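Local coordinates for protein farnesyltransferase, putative (Trypanosoma cruzi, PDB 3WCA) that probably condenses two molecules of farnesyl diphosphate into squalene, with magnesium and NADPH or NADH, the step that leads into sterol synthesis, at residues 29-34 and 57-62; 48-53 and 273-278; 263-268 and 359-364; 284-289 and 313-318. The protein carries 1 engineered substitution. All blocks are in the same frame, centred on the assembly; numbering follows the deposited sequence.

Contact 1 of 4, residues 29-34 and 57-62; sequences RFCYDI and VCIFYL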
loop_
_atom_site.group_PDB
_atom_site.type_symbol
_atom_site.label_atom_id
_atom_site.label_comp_id
_atom_site.label_asym_id
_atom_site.label_seq_id
_atom_site.Cartn_x
_atom_site.Cartn_y
_atom_site.Cartn_z
ATOM N N ARG A 29 16.053 -4.869 -17.759
ATOM C CA ARG A 29 16.714 -3.624 -17.387
ATOM C C ARG A 29 15.774 -2.429 -17.481
ATOM O O ARG A 29 15.783 -1.555 -16.613
ATOM C CB ARG A 29 17.958 -3.394 -18.252
ATOM C CG ARG A 29 19.136 -4.279 -17.845
ATOM C CD ARG A 29 20.373 -4.018 -18.703
ATOM N NE ARG A 29 21.516 -4.811 -18.252
ATOM C CZ ARG A 29 22.228 -4.551 -17.157
ATOM N NH1 ARG A 29 21.927 -3.508 -16.391
ATOM N NH2 ARG A 29 23.234 -5.344 -16.818
ATOM N N PHE A 30 14.962 -2.388 -18.534
ATOM C CA PHE A 30 14.016 -1.299 -18.699
ATOM C C PHE A 30 13.046 -1.361 -17.528
ATOM O O PHE A 30 12.733 -0.344 -16.902
ATOM C CB PHE A 30 13.234 -1.451 -20.000
ATOM C CG PHE A 30 12.053 -0.522 -20.101
ATOM C CD1 PHE A 30 12.203 0.763 -20.607
ATOM C CD2 PHE A 30 10.798 -0.922 -19.646
ATOM C CE1 PHE A 30 11.122 1.635 -20.659
ATOM C CE2 PHE A 30 9.711 -0.058 -19.691
ATOM C CZ PHE A 30 9.869 1.220 -20.196
ATOM N N CYS A 31 12.560 -2.565 -17.246
ATOM C CA CYS A 31 11.625 -2.774 -16.149
ATOM C C CYS A 31 12.152 -2.169 -14.852
ATOM O O CYS A 31 11.464 -1.388 -14.195
ATOM C CB CYS A 31 11.368 -4.268 -15.957
ATOM S SG CYS A 31 10.266 -5.002 -17.186
ATOM N N TYR A 32 13.375 -2.535 -14.487
ATOM C CA TYR A 32 13.980 -2.024 -13.268
ATOM C C TYR A 32 14.241 -0.532 -13.376
ATOM O O TYR A 32 14.234 0.178 -12.373
ATOM C CB TYR A 32 15.277 -2.777 -12.967
ATOM C CG TYR A 32 15.060 -4.132 -12.328
ATOM C CD1 TYR A 32 14.567 -4.242 -11.026
ATOM C CD2 TYR A 32 15.342 -5.306 -13.024
ATOM C CE1 TYR A 32 14.358 -5.487 -10.434
ATOM C CE2 TYR A 32 15.138 -6.557 -12.438
ATOM C CZ TYR A 32 14.645 -6.640 -11.147
ATOM O OH TYR A 32 14.446 -7.876 -10.575
ATOM N N ASP A 33 14.464 -0.054 -14.597
ATOM C CA ASP A 33 14.705 1.366 -14.821
ATOM C C ASP A 33 13.416 2.161 -14.703
ATOM O O ASP A 33 13.399 3.255 -14.140
ATOM C CB ASP A 33 15.311 1.593 -16.204
ATOM C CG ASP A 33 16.823 1.602 -16.185
ATOM O OD1 ASP A 33 17.422 0.749 -15.490
ATOM O OD2 ASP A 33 17.414 2.459 -16.879
ATOM N N ILE A 34 12.327 1.619 -15.234
ATOM C CA ILE A 34 11.071 2.335 -15.159
ATOM C C ILE A 34 10.590 2.268 -13.715
ATOM O O ILE A 34 10.022 3.220 -13.196
ATOM C CB ILE A 34 10.024 1.738 -16.148
ATOM C CG1 ILE A 34 8.934 2.769 -16.429
ATOM C CG2 ILE A 34 9.422 0.470 -15.599
ATOM C CD1 ILE A 34 9.414 3.938 -17.279
ATOM N N VAL A 57 8.650 -10.118 -8.864
ATOM C CA VAL A 57 8.008 -9.048 -8.112
ATOM C C VAL A 57 8.103 -7.715 -8.860
ATOM O O VAL A 57 7.154 -6.928 -8.857
ATOM C CB VAL A 57 8.619 -8.928 -6.704
ATOM C CG1 VAL A 57 8.197 -7.630 -6.044
ATOM C CG2 VAL A 57 8.165 -10.099 -5.864
ATOM N N CYS A 58 9.230 -7.462 -9.517
ATOM C CA CYS A 58 9.369 -6.216 -10.266
ATOM C C CYS A 58 8.368 -6.114 -11.421
ATOM O O CYS A 58 7.797 -5.049 -11.673
ATOM C CB CYS A 58 10.777 -6.074 -10.826
ATOM S SG CYS A 58 10.911 -4.705 -11.964
ATOM N N ILE A 59 8.174 -7.222 -12.129
ATOM C CA ILE A 59 7.241 -7.259 -13.251
ATOM C C ILE A 59 5.806 -7.168 -12.740
ATOM O O ILE A 59 4.953 -6.529 -13.359
ATOM C CB ILE A 59 7.407 -8.560 -14.063
ATOM C CG1 ILE A 59 8.834 -8.652 -14.586
ATOM C CG2 ILE A 59 6.402 -8.597 -15.217
ATOM C CD1 ILE A 59 9.300 -7.380 -15.283
ATOM N N PHE A 60 5.557 -7.838 -11.619
ATOM C CA PHE A 60 4.260 -7.846 -10.962
ATOM C C PHE A 60 3.856 -6.410 -10.631
ATOM O O PHE A 60 2.728 -5.980 -10.902
ATOM C CB PHE A 60 4.364 -8.667 -9.677
ATOM C CG PHE A 60 3.126 -8.650 -8.832
ATOM C CD1 PHE A 60 1.861 -8.738 -9.417
ATOM C CD2 PHE A 60 3.227 -8.658 -7.436
ATOM C CE1 PHE A 60 0.708 -8.848 -8.622
ATOM C CE2 PHE A 60 2.088 -8.767 -6.635
ATOM C CZ PHE A 60 0.818 -8.868 -7.233
ATOM N N TYR A 61 4.798 -5.676 -10.045
ATOM C CA TYR A 61 4.584 -4.290 -9.666
ATOM C C TYR A 61 4.316 -3.389 -10.863
ATOM O O TYR A 61 3.472 -2.502 -10.792
ATOM C CB TYR A 61 5.799 -3.761 -8.899
ATOM C CG TYR A 61 5.754 -2.272 -8.647
ATOM C CD1 TYR A 61 5.161 -1.751 -7.497
ATOM C CD2 TYR A 61 6.264 -1.380 -9.591
ATOM C CE1 TYR A 61 5.076 -0.371 -7.291
ATOM C CE2 TYR A 61 6.180 -0.003 -9.401
ATOM C CZ TYR A 61 5.585 0.497 -8.253
ATOM O OH TYR A 61 5.485 1.864 -8.099
ATOM N N LEU A 62 5.032 -3.593 -11.959
ATOM C CA LEU A 62 4.828 -2.738 -13.120
ATOM C C LEU A 62 3.475 -2.990 -13.785
ATOM O O LEU A 62 2.830 -2.063 -14.278
ATOM C CB LEU A 62 5.972 -2.914 -14.111
ATOM C CG LEU A 62 7.320 -2.360 -13.619
ATOM C CD1 LEU A 62 8.434 -2.728 -14.607
ATOM C CD2 LEU A 62 7.224 -0.844 -13.474
#
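Cys58 meets the Tyr32 ring with its sulfur over one face. Cys58 SG lies 4.0 Å from the centroid of the Tyr32 ring and 20° off the ring normal, displaced toward the rim. This is a Cys sulfur-aromatic contact. Cys58 CB touches the same ring, at 3.6 Å from Tyr32 CE1. The sulfur is turned anti to the backbone N of Cys58 (chi1 171°), and this points it across to the ring. Tyr32 OH is hydrogen-bonded to Asp55, one turn before Cys58 on the same helix. The ring is thus held at its hydroxyl as well as at its face.

The remaining contacts are apolar. Cys31 points toward the other helix and fits between Ile59 and Leu62. Cys31 CB is 3.6 Å from Leu62 CD1, while its SG faces Ile59 CD1. Ile34 CG2 packs against both methyls of Leu62, tightly, with Leu62 CD2 at 3.3 Å. Leu110 of helix 105-112 touches Ile34 and Leu62.

No hydrogen bond joins the two segments. Their axes approach to 9.8 Å, with 59° between the N-to-C directions. Tyr61, one residue before Leu62, touches the bound farnesyl thiodiphosphate. Farther along the same helix are Asp68, Glu71 and Asp72, which bind magnesium. The contact therefore packs the N-terminal helix 26-38 against helix 51-72, which also carries these ligand and magnesium contacts, in the all-helical squalene/phytoene synthase fold.

Contact 2 of 4, residues 48-53 and 273-278; sequences ELDEEM and DPSVFA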
loop_
_atom_site.group_PDB
_atom_site.type_symbol
_atom_site.label_atom_id
_atom_site.label_comp_id
_atom_site.label_asym_id
_atom_site.label_seq_id
_atom_site.Cartn_x
_atom_site.Cartn_y
_atom_site.Cartn_z
ATOM N N GLU A 48 16.044 -5.975 -1.839
ATOM C CA GLU A 48 16.278 -6.911 -0.738
ATOM C C GLU A 48 16.052 -8.348 -1.223
ATOM O O GLU A 48 16.593 -9.304 -0.661
ATOM C CB GLU A 48 15.297 -6.647 0.412
ATOM C CG GLU A 48 15.497 -5.340 1.190
ATOM C CD GLU A 48 16.898 -5.208 1.773
ATOM O OE1 GLU A 48 17.506 -6.242 2.119
ATOM O OE2 GLU A 48 17.385 -4.066 1.896
ATOM N N LEU A 49 15.239 -8.492 -2.262
ATOM C CA LEU A 49 14.905 -9.798 -2.817
ATOM C C LEU A 49 15.980 -10.363 -3.726
ATOM O O LEU A 49 16.695 -9.617 -4.411
ATOM C CB LEU A 49 13.582 -9.720 -3.590
ATOM C CG LEU A 49 12.341 -9.459 -2.730
ATOM C CD1 LEU A 49 11.140 -9.235 -3.623
ATOM C CD2 LEU A 49 12.091 -10.639 -1.808
ATOM N N ASP A 50 16.095 -11.690 -3.719
ATOM C CA ASP A 50 17.067 -12.374 -4.566
ATOM C C ASP A 50 16.606 -12.212 -6.013
ATOM O O ASP A 50 15.408 -12.131 -6.289
ATOM C CB ASP A 50 17.150 -13.863 -4.207
ATOM C CG ASP A 50 17.832 -14.110 -2.876
ATOM O OD1 ASP A 50 17.544 -13.373 -1.917
ATOM O OD2 ASP A 50 18.650 -15.050 -2.781
ATOM N N GLU A 51 17.567 -12.171 -6.925
ATOM C CA GLU A 51 17.303 -11.990 -8.345
ATOM C C GLU A 51 16.054 -12.660 -8.944
ATOM O O GLU A 51 15.242 -11.986 -9.577
ATOM C CB GLU A 51 18.562 -12.391 -9.123
ATOM C CG GLU A 51 18.442 -12.365 -10.642
ATOM C CD GLU A 51 19.783 -12.124 -11.317
ATOM O OE1 GLU A 51 20.182 -10.945 -11.433
ATOM O OE2 GLU A 51 20.442 -13.106 -11.715
ATOM N N GLU A 52 15.876 -13.961 -8.751
ATOM C CA GLU A 52 14.714 -14.637 -9.339
ATOM C C GLU A 52 13.358 -14.127 -8.847
ATOM O O GLU A 52 12.438 -13.884 -9.634
ATOM C CB GLU A 52 14.794 -16.145 -9.106
ATOM C CG GLU A 52 13.650 -16.894 -9.771
ATOM C CD GLU A 52 13.790 -18.400 -9.674
ATOM O OE1 GLU A 52 14.783 -18.939 -10.220
ATOM O OE2 GLU A 52 12.906 -19.041 -9.053
ATOM N N MET A 53 13.236 -13.996 -7.536
ATOM C CA MET A 53 12.014 -13.512 -6.912
ATOM C C MET A 53 11.852 -12.047 -7.285
ATOM O O MET A 53 10.750 -11.575 -7.559
ATOM C CB MET A 53 12.138 -13.643 -5.388
ATOM C CG MET A 53 10.994 -13.052 -4.582
ATOM S SD MET A 53 9.547 -14.102 -4.597
ATOM C CE MET A 53 9.806 -15.022 -3.075
ATOM N N ASP A 273 12.354 -16.925 5.475
ATOM C CA ASP A 273 13.450 -16.503 4.618
ATOM C C ASP A 273 13.843 -15.053 4.879
ATOM O O ASP A 273 12.992 -14.166 4.892
ATOM C CB ASP A 273 13.073 -16.689 3.150
ATOM C CG ASP A 273 14.224 -16.365 2.219
ATOM O OD1 ASP A 273 14.376 -15.184 1.823
ATOM O OD2 ASP A 273 14.994 -17.297 1.896
ATOM N N PRO A 274 15.142 -14.798 5.095
ATOM C CA PRO A 274 15.651 -13.448 5.365
ATOM C C PRO A 274 15.438 -12.396 4.285
ATOM O O PRO A 274 15.227 -11.235 4.605
ATOM C CB PRO A 274 17.132 -13.685 5.694
ATOM C CG PRO A 274 17.451 -15.017 5.043
ATOM C CD PRO A 274 16.195 -15.813 5.290
ATOM N N SER A 275 15.506 -12.780 3.015
ATOM C CA SER A 275 15.274 -11.814 1.943
ATOM C C SER A 275 13.799 -11.431 1.931
ATOM O O SER A 275 13.458 -10.252 1.874
ATOM C CB SER A 275 15.645 -12.395 0.573
ATOM O OG SER A 275 17.047 -12.537 0.438
ATOM N N VAL A 276 12.937 -12.446 1.976
ATOM C CA VAL A 276 11.499 -12.243 1.967
ATOM C C VAL A 276 11.124 -11.434 3.196
ATOM O O VAL A 276 10.323 -10.508 3.117
ATOM C CB VAL A 276 10.726 -13.595 1.983
ATOM C CG1 VAL A 276 9.226 -13.346 2.240
ATOM C CG2 VAL A 276 10.916 -14.334 0.642
ATOM N N PHE A 277 11.717 -11.770 4.332
ATOM C CA PHE A 277 11.412 -11.039 5.544
ATOM C C PHE A 277 11.766 -9.549 5.470
ATOM O O PHE A 277 10.931 -8.700 5.786
ATOM C CB PHE A 277 12.108 -11.661 6.747
ATOM C CG PHE A 277 11.875 -10.900 8.020
ATOM C CD1 PHE A 277 12.655 -9.785 8.333
ATOM C CD2 PHE A 277 10.823 -11.250 8.862
ATOM C CE1 PHE A 277 12.388 -9.020 9.470
ATOM C CE2 PHE A 277 10.542 -10.496 10.001
ATOM C CZ PHE A 277 11.329 -9.374 10.306
ATOM N N ALA A 278 12.986 -9.220 5.056
ATOM C CA ALA A 278 13.368 -7.808 4.992
ATOM C C ALA A 278 12.501 -7.031 3.998
ATOM O O ALA A 278 12.077 -5.909 4.279
ATOM C CB ALA A 278 14.856 -7.669 4.635
#
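Ser275 OG donates a short hydrogen bond to Asp50 OD1, 2.5 Å away, and meets this oxygen nearly along its C-O axis. The bond joins the starts of two helices of the squalene synthase fold, since Asp50 is the N-cap residue of helix 51-72 and Ser275 lies in the first turn of helix 274-294. Asp50 makes no capping bond with its side chain; its carboxylate reaches across to the serine instead. The Ser275 hydroxyl is anti to its own carbonyl carbon (chi1 -71°), which aims it at Asp50.

Helix 274-294 has its own N-cap in Asp273. OD1 of Asp273 accepts from Val276 N at 3.1 Å, through its anti lone pair and with a nearly straight bond of 167°. A second bond, from Ser275 N to the same oxygen, is weak. Asp50 OD1 and Asp273 OD1 stay 5.2 Å apart. Glu48 OE1 lies 3.9 Å from Ala278 CB.

Apolar groups close the inner side. Leu49 CD2 rests on the backbone at Ser275 O and Val276 CA. Leu181 and Tyr176 touch both Met53 and Val276. The Met53 chain bends at chi2 and chi3 and crosses Val276 at about a right angle, its CE methyl 3.9 Å from Val276 CG2.

Contact 3 of 4, residues 263-268 and 359-364; sequences HVVEYL and RAMESH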
loop_
_atom_site.group_PDB
_atom_site.type_symbol
_atom_site.label_atom_id
_atom_site.label_comp_id
_atom_site.label_asym_id
_atom_site.label_seq_id
_atom_site.Cartn_x
_atom_site.Cartn_y
_atom_site.Cartn_z
ATOM N N HIS A 263 -2.074 -8.218 13.170
ATOM C CA HIS A 263 -2.046 -9.149 12.042
ATOM C C HIS A 263 -0.777 -9.002 11.214
ATOM O O HIS A 263 -0.304 -9.954 10.601
ATOM C CB HIS A 263 -3.283 -8.919 11.175
ATOM C CG HIS A 263 -4.568 -9.020 11.937
ATOM N ND1 HIS A 263 -5.124 -10.228 12.306
ATOM C CD2 HIS A 263 -5.371 -8.063 12.459
ATOM C CE1 HIS A 263 -6.210 -10.010 13.023
ATOM N NE2 HIS A 263 -6.384 -8.704 13.131
ATOM N N VAL A 264 -0.242 -7.789 11.179
ATOM C CA VAL A 264 0.996 -7.537 10.474
ATOM C C VAL A 264 2.092 -8.254 11.275
ATOM O O VAL A 264 2.997 -8.857 10.705
ATOM C CB VAL A 264 1.294 -6.027 10.402
ATOM C CG1 VAL A 264 2.738 -5.796 10.006
ATOM C CG2 VAL A 264 0.349 -5.359 9.399
ATOM N N VAL A 265 1.994 -8.197 12.600
ATOM C CA VAL A 265 2.978 -8.853 13.450
ATOM C C VAL A 265 2.961 -10.367 13.205
ATOM O O VAL A 265 4.010 -10.990 13.070
ATOM C CB VAL A 265 2.722 -8.528 14.948
ATOM C CG1 VAL A 265 3.514 -9.473 15.856
ATOM C CG2 VAL A 265 3.145 -7.094 15.231
ATOM N N GLU A 266 1.769 -10.951 13.114
ATOM C CA GLU A 266 1.647 -12.384 12.875
ATOM C C GLU A 266 2.225 -12.786 11.523
ATOM O O GLU A 266 2.973 -13.758 11.424
ATOM C CB GLU A 266 0.180 -12.819 12.947
ATOM C CG GLU A 266 -0.417 -12.708 14.328
ATOM C CD GLU A 266 0.436 -13.394 15.387
ATOM O OE1 GLU A 266 0.838 -14.562 15.173
ATOM O OE2 GLU A 266 0.698 -12.762 16.433
ATOM N N TYR A 267 1.864 -12.054 10.477
ATOM C CA TYR A 267 2.384 -12.359 9.152
ATOM C C TYR A 267 3.914 -12.251 9.125
ATOM O O TYR A 267 4.593 -13.150 8.634
ATOM C CB TYR A 267 1.775 -11.420 8.105
ATOM C CG TYR A 267 2.175 -11.743 6.683
ATOM C CD1 TYR A 267 3.366 -11.248 6.140
ATOM C CD2 TYR A 267 1.387 -12.582 5.893
ATOM C CE1 TYR A 267 3.767 -11.582 4.838
ATOM C CE2 TYR A 267 1.779 -12.924 4.592
ATOM C CZ TYR A 267 2.967 -12.419 4.071
ATOM O OH TYR A 267 3.335 -12.730 2.782
ATOM N N LEU A 268 4.468 -11.160 9.642
ATOM C CA LEU A 268 5.927 -11.017 9.629
ATOM C C LEU A 268 6.615 -12.141 10.418
ATOM O O LEU A 268 7.673 -12.626 10.028
ATOM C CB LEU A 268 6.343 -9.649 10.196
ATOM C CG LEU A 268 5.983 -8.444 9.313
ATOM C CD1 LEU A 268 6.423 -7.149 10.005
ATOM C CD2 LEU A 268 6.660 -8.586 7.938
ATOM N N ARG A 359 0.888 -5.957 22.672
ATOM C CA ARG A 359 0.688 -7.285 23.215
ATOM C C ARG A 359 1.082 -8.309 22.164
ATOM O O ARG A 359 1.780 -9.278 22.456
ATOM C CB ARG A 359 -0.777 -7.457 23.620
ATOM C CG ARG A 359 -1.091 -8.761 24.306
ATOM C CD ARG A 359 -2.461 -8.701 24.966
ATOM N NE ARG A 359 -2.488 -7.778 26.100
ATOM C CZ ARG A 359 -3.084 -6.588 26.089
ATOM N NH1 ARG A 359 -3.710 -6.165 24.998
ATOM N NH2 ARG A 359 -3.053 -5.822 27.174
ATOM N N ALA A 360 0.644 -8.075 20.933
ATOM C CA ALA A 360 0.939 -8.967 19.825
ATOM C C ALA A 360 2.442 -9.041 19.585
ATOM O O ALA A 360 2.966 -10.075 19.184
ATOM C CB ALA A 360 0.227 -8.481 18.573
ATOM N N MET A 361 3.130 -7.933 19.829
ATOM C CA MET A 361 4.578 -7.865 19.653
ATOM C C MET A 361 5.291 -8.663 20.744
ATOM O O MET A 361 6.112 -9.536 20.447
ATOM C CB MET A 361 5.039 -6.407 19.690
ATOM C CG MET A 361 4.730 -5.619 18.423
ATOM S SD MET A 361 4.677 -3.835 18.681
ATOM C CE MET A 361 3.338 -3.379 17.585
ATOM N N GLU A 362 4.981 -8.358 22.004
ATOM C CA GLU A 362 5.596 -9.051 23.131
ATOM C C GLU A 362 5.273 -10.537 23.026
ATOM O O GLU A 362 5.988 -11.384 23.554
ATOM C CB GLU A 362 5.082 -8.474 24.460
ATOM C CG GLU A 362 5.337 -6.973 24.604
ATOM C CD GLU A 362 4.896 -6.396 25.947
ATOM O OE1 GLU A 362 3.769 -6.699 26.400
ATOM O OE2 GLU A 362 5.677 -5.619 26.542
ATOM N N SER A 363 4.194 -10.843 22.313
ATOM C CA SER A 363 3.761 -12.219 22.112
ATOM C C SER A 363 4.793 -13.019 21.316
ATOM O O SER A 363 4.702 -14.242 21.223
ATOM C CB SER A 363 2.410 -12.227 21.387
ATOM O OG SER A 363 1.996 -13.542 21.060
ATOM N N HIS A 364 5.776 -12.333 20.739
ATOM C CA HIS A 364 6.813 -13.000 19.952
ATOM C C HIS A 364 8.220 -12.660 20.442
ATOM O O HIS A 364 9.205 -13.008 19.790
ATOM C CB HIS A 364 6.688 -12.621 18.470
ATOM C CG HIS A 364 5.464 -13.167 17.801
ATOM N ND1 HIS A 364 5.359 -14.479 17.389
ATOM C CD2 HIS A 364 4.290 -12.577 17.470
ATOM C CE1 HIS A 364 4.176 -14.673 16.832
ATOM N NE2 HIS A 364 3.507 -13.535 16.869
#
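His364 NE2 donates to the carboxylate of Glu266. The main bond runs from His364 NE2 to Glu266 OE2 at 2.9 Å, with an N-H...O angle of 159°. A weak second bond reaches Glu266 OE1 from His364 NE2, at 3.3 Å. This is a His-carboxylate hydrogen bond, and it ties the C-terminal end of the chain to helix 261-269 of the all-helical synthase fold. OE2 lies close to the imidazole plane, but the NE2 donor approaches from above the carboxylate plane. The two planes are 38° apart. The Glu266 chain is bent at chi2 (-51°), which brings the carboxylate round to the ring edge. The negative carboxylate would probably favour a protonated imidazole.

The backbone O of His364 also accepts a hydrogen bond from Gln323 NE2. Leu326 of helix 322-338 touches its side chain. Tyr267, on the same helix as Glu266, touches the bound farnesyl thiodiphosphate.

Val265 carries the packing beside this bond. It points toward the other segment and sends its two methyls to different partners. Val265 CG1 sits by His364 CD2, at 3.6 Å, and also by the carbonyl O of Ala360. The other methyl of Val265, CG2, meets Met361 CG at 3.9 Å, and the two side chains cross at about a right angle.

Contact 4 of 4, residues 284-289 and 313-318; sequences QVMAMA and ARIFHY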
loop_
_atom_site.group_PDB
_atom_site.type_symbol
_atom_site.label_atom_id
_atom_site.label_comp_id
_atom_site.label_asym_id
_atom_site.label_seq_id
_atom_site.Cartn_x
_atom_site.Cartn_y
_atom_site.Cartn_z
ATOM N N GLN A 284 6.370 -2.114 6.304
ATOM C CA GLN A 284 5.496 -2.119 7.465
ATOM C C GLN A 284 6.076 -1.237 8.572
ATOM O O GLN A 284 5.360 -0.441 9.174
ATOM C CB GLN A 284 5.288 -3.545 8.000
ATOM C CG GLN A 284 4.603 -4.522 7.027
ATOM C CD GLN A 284 3.224 -4.067 6.598
ATOM O OE1 GLN A 284 2.482 -3.475 7.386
ATOM N NE2 GLN A 284 2.867 -4.345 5.351
ATOM N N VAL A 285 7.368 -1.373 8.851
ATOM C CA VAL A 285 7.972 -0.550 9.894
ATOM C C VAL A 285 7.898 0.941 9.509
ATOM O O VAL A 285 7.666 1.799 10.358
ATOM C CB VAL A 285 9.430 -0.963 10.149
ATOM C CG1 VAL A 285 10.073 -0.018 11.153
ATOM C CG2 VAL A 285 9.471 -2.395 10.668
ATOM N N MET A 286 8.081 1.242 8.228
ATOM C CA MET A 286 8.002 2.618 7.736
ATOM C C MET A 286 6.583 3.177 7.904
ATOM O O MET A 286 6.398 4.350 8.213
ATOM C CB MET A 286 8.354 2.659 6.258
ATOM C CG MET A 286 9.700 2.097 5.962
ATOM S SD MET A 286 10.804 3.430 5.665
ATOM C CE MET A 286 10.955 3.200 3.888
ATOM N N ALA A 287 5.591 2.328 7.665
ATOM C CA ALA A 287 4.199 2.730 7.790
ATOM C C ALA A 287 3.883 3.070 9.240
ATOM O O ALA A 287 3.216 4.067 9.516
ATOM C CB ALA A 287 3.278 1.611 7.293
ATOM N N MET A 288 4.370 2.250 10.168
ATOM C CA MET A 288 4.120 2.511 11.577
ATOM C C MET A 288 4.823 3.794 12.026
ATOM O O MET A 288 4.302 4.514 12.880
ATOM C CB MET A 288 4.557 1.329 12.443
ATOM C CG MET A 288 4.207 1.492 13.927
ATOM S SD MET A 288 2.419 1.462 14.316
ATOM C CE MET A 288 2.167 -0.239 14.252
ATOM N N ALA A 289 5.990 4.091 11.445
ATOM C CA ALA A 289 6.709 5.315 11.802
ATOM C C ALA A 289 5.907 6.514 11.287
ATOM O O ALA A 289 5.738 7.513 11.999
ATOM C CB ALA A 289 8.126 5.327 11.196
ATOM N N ALA A 313 16.980 5.270 7.013
ATOM C CA ALA A 313 18.192 4.463 6.888
ATOM C C ALA A 313 18.262 3.466 8.032
ATOM O O ALA A 313 18.594 2.298 7.826
ATOM C CB ALA A 313 19.441 5.363 6.888
ATOM N N ARG A 314 17.918 3.913 9.235
ATOM C CA ARG A 314 17.964 3.041 10.398
ATOM C C ARG A 314 16.977 1.895 10.246
ATOM O O ARG A 314 17.290 0.749 10.580
ATOM C CB ARG A 314 17.649 3.826 11.667
ATOM C CG ARG A 314 17.867 3.054 12.969
ATOM C CD ARG A 314 17.355 3.849 14.177
ATOM N NE ARG A 314 17.894 5.204 14.187
ATOM C CZ ARG A 314 17.158 6.316 14.222
ATOM N NH1 ARG A 314 15.827 6.256 14.254
ATOM N NH2 ARG A 314 17.759 7.498 14.222
ATOM N N ILE A 315 15.779 2.205 9.759
ATOM C CA ILE A 315 14.758 1.176 9.572
ATOM C C ILE A 315 15.242 0.150 8.535
ATOM O O ILE A 315 15.124 -1.055 8.736
ATOM C CB ILE A 315 13.419 1.804 9.119
ATOM C CG1 ILE A 315 12.787 2.550 10.303
ATOM C CG2 ILE A 315 12.490 0.711 8.533
ATOM C CD1 ILE A 315 11.566 3.397 9.958
ATOM N N PHE A 316 15.793 0.632 7.432
ATOM C CA PHE A 316 16.305 -0.268 6.419
ATOM C C PHE A 316 17.426 -1.148 6.971
ATOM O O PHE A 316 17.544 -2.330 6.615
ATOM C CB PHE A 316 16.830 0.515 5.221
ATOM C CG PHE A 316 15.822 0.695 4.129
ATOM C CD1 PHE A 316 14.833 1.672 4.225
ATOM C CD2 PHE A 316 15.854 -0.119 3.001
ATOM C CE1 PHE A 316 13.889 1.841 3.206
ATOM C CE2 PHE A 316 14.921 0.037 1.983
ATOM C CZ PHE A 316 13.935 1.023 2.086
ATOM N N HIS A 317 18.228 -0.583 7.860
ATOM C CA HIS A 317 19.344 -1.316 8.419
ATOM C C HIS A 317 19.011 -2.456 9.359
ATOM O O HIS A 317 19.586 -3.538 9.241
ATOM C CB HIS A 317 20.306 -0.378 9.149
ATOM C CG HIS A 317 21.470 -1.096 9.752
ATOM N ND1 HIS A 317 22.545 -1.528 9.002
ATOM C CD2 HIS A 317 21.672 -1.570 11.005
ATOM C CE1 HIS A 317 23.354 -2.240 9.766
ATOM N NE2 HIS A 317 22.846 -2.282 10.986
ATOM N N TYR A 318 18.096 -2.222 10.292
ATOM C CA TYR A 318 17.752 -3.234 11.281
ATOM C C TYR A 318 16.603 -4.192 11.005
ATOM O O TYR A 318 16.508 -5.223 11.667
ATOM C CB TYR A 318 17.509 -2.564 12.634
ATOM C CG TYR A 318 18.762 -2.031 13.286
ATOM C CD1 TYR A 318 19.614 -2.875 13.997
ATOM C CD2 TYR A 318 19.105 -0.683 13.181
ATOM C CE1 TYR A 318 20.780 -2.388 14.589
ATOM C CE2 TYR A 318 20.263 -0.186 13.765
ATOM C CZ TYR A 318 21.098 -1.043 14.468
ATOM O OH TYR A 318 22.249 -0.549 15.051
#
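Two helices of the all-helical synthase fold, 274-294 and 309-318, pack here in a roughly antiparallel way. Their axes come within 10.2 Å, with 146° between the N-to-C directions. No hydrogen bond joins the two segments, and the contact is apolar throughout.

Ile315 is central. It points toward the other helix and touches Val285, Met286 and Ala289. Ile315 CG2 meets Val285 CG1 at 3.6 Å and Met286 CG at 4.0 Å. Ile315 CD1 runs on to Ala289 CB, 4.1 Å away. The longer branch of Ile315 is extended (chi2 171°), and this carries CD1 along to the alanine, one turn beyond Val285. Val285 and Ile315 lie alongside each other and run in opposite directions.

Met286 and Phe316 form the second part. The methionine chain bends at chi2 and chi3, which turns its methyl to the ring. Met286 CE comes in at the edge, near the ring plane, with Phe316 CE1 at 3.3 Å. Met286 SD is farther off, 5.5 Å from the centroid of the Phe316 ring and oblique to it. This is a Met-aromatic contact made chiefly by the methyl.

Neighbouring helices border the pair. Phe316 also touches Val44 and Val45 of helix 40-45. Val285 and Ala289 lean on Thr325 and Tyr332 of helix 322-338. The Met286 side chain is about 8 Å from the bound farnesyl thiodiphosphate. The contact is thus antiparallel helix packing in the squalene synthase fold, near the ligand pocket, though none of its residues is among those that form it.

In the fold
From the N terminus, contact 1 closes first, a short loop that brings helix 26-38 onto helix 51-72. Contact 2 opens within that loop and closes far along the chain, so the two cross. They share helix 51-72 and touch where Val57 packs on Leu49. Contact 3 opens at helix 261-269, before contact 2 closes, so these cross too, and touch where Phe277 packs on the backbone of Leu268; contact 3 closes only at the C-terminal end. Contact 4 begins and ends within that span. It uses helix 274-294, as contact 2 does, and Gln284 touches Val264 and Leu268. Together the contacts link the N-terminal helices through helix 274-294 to the C-terminal part.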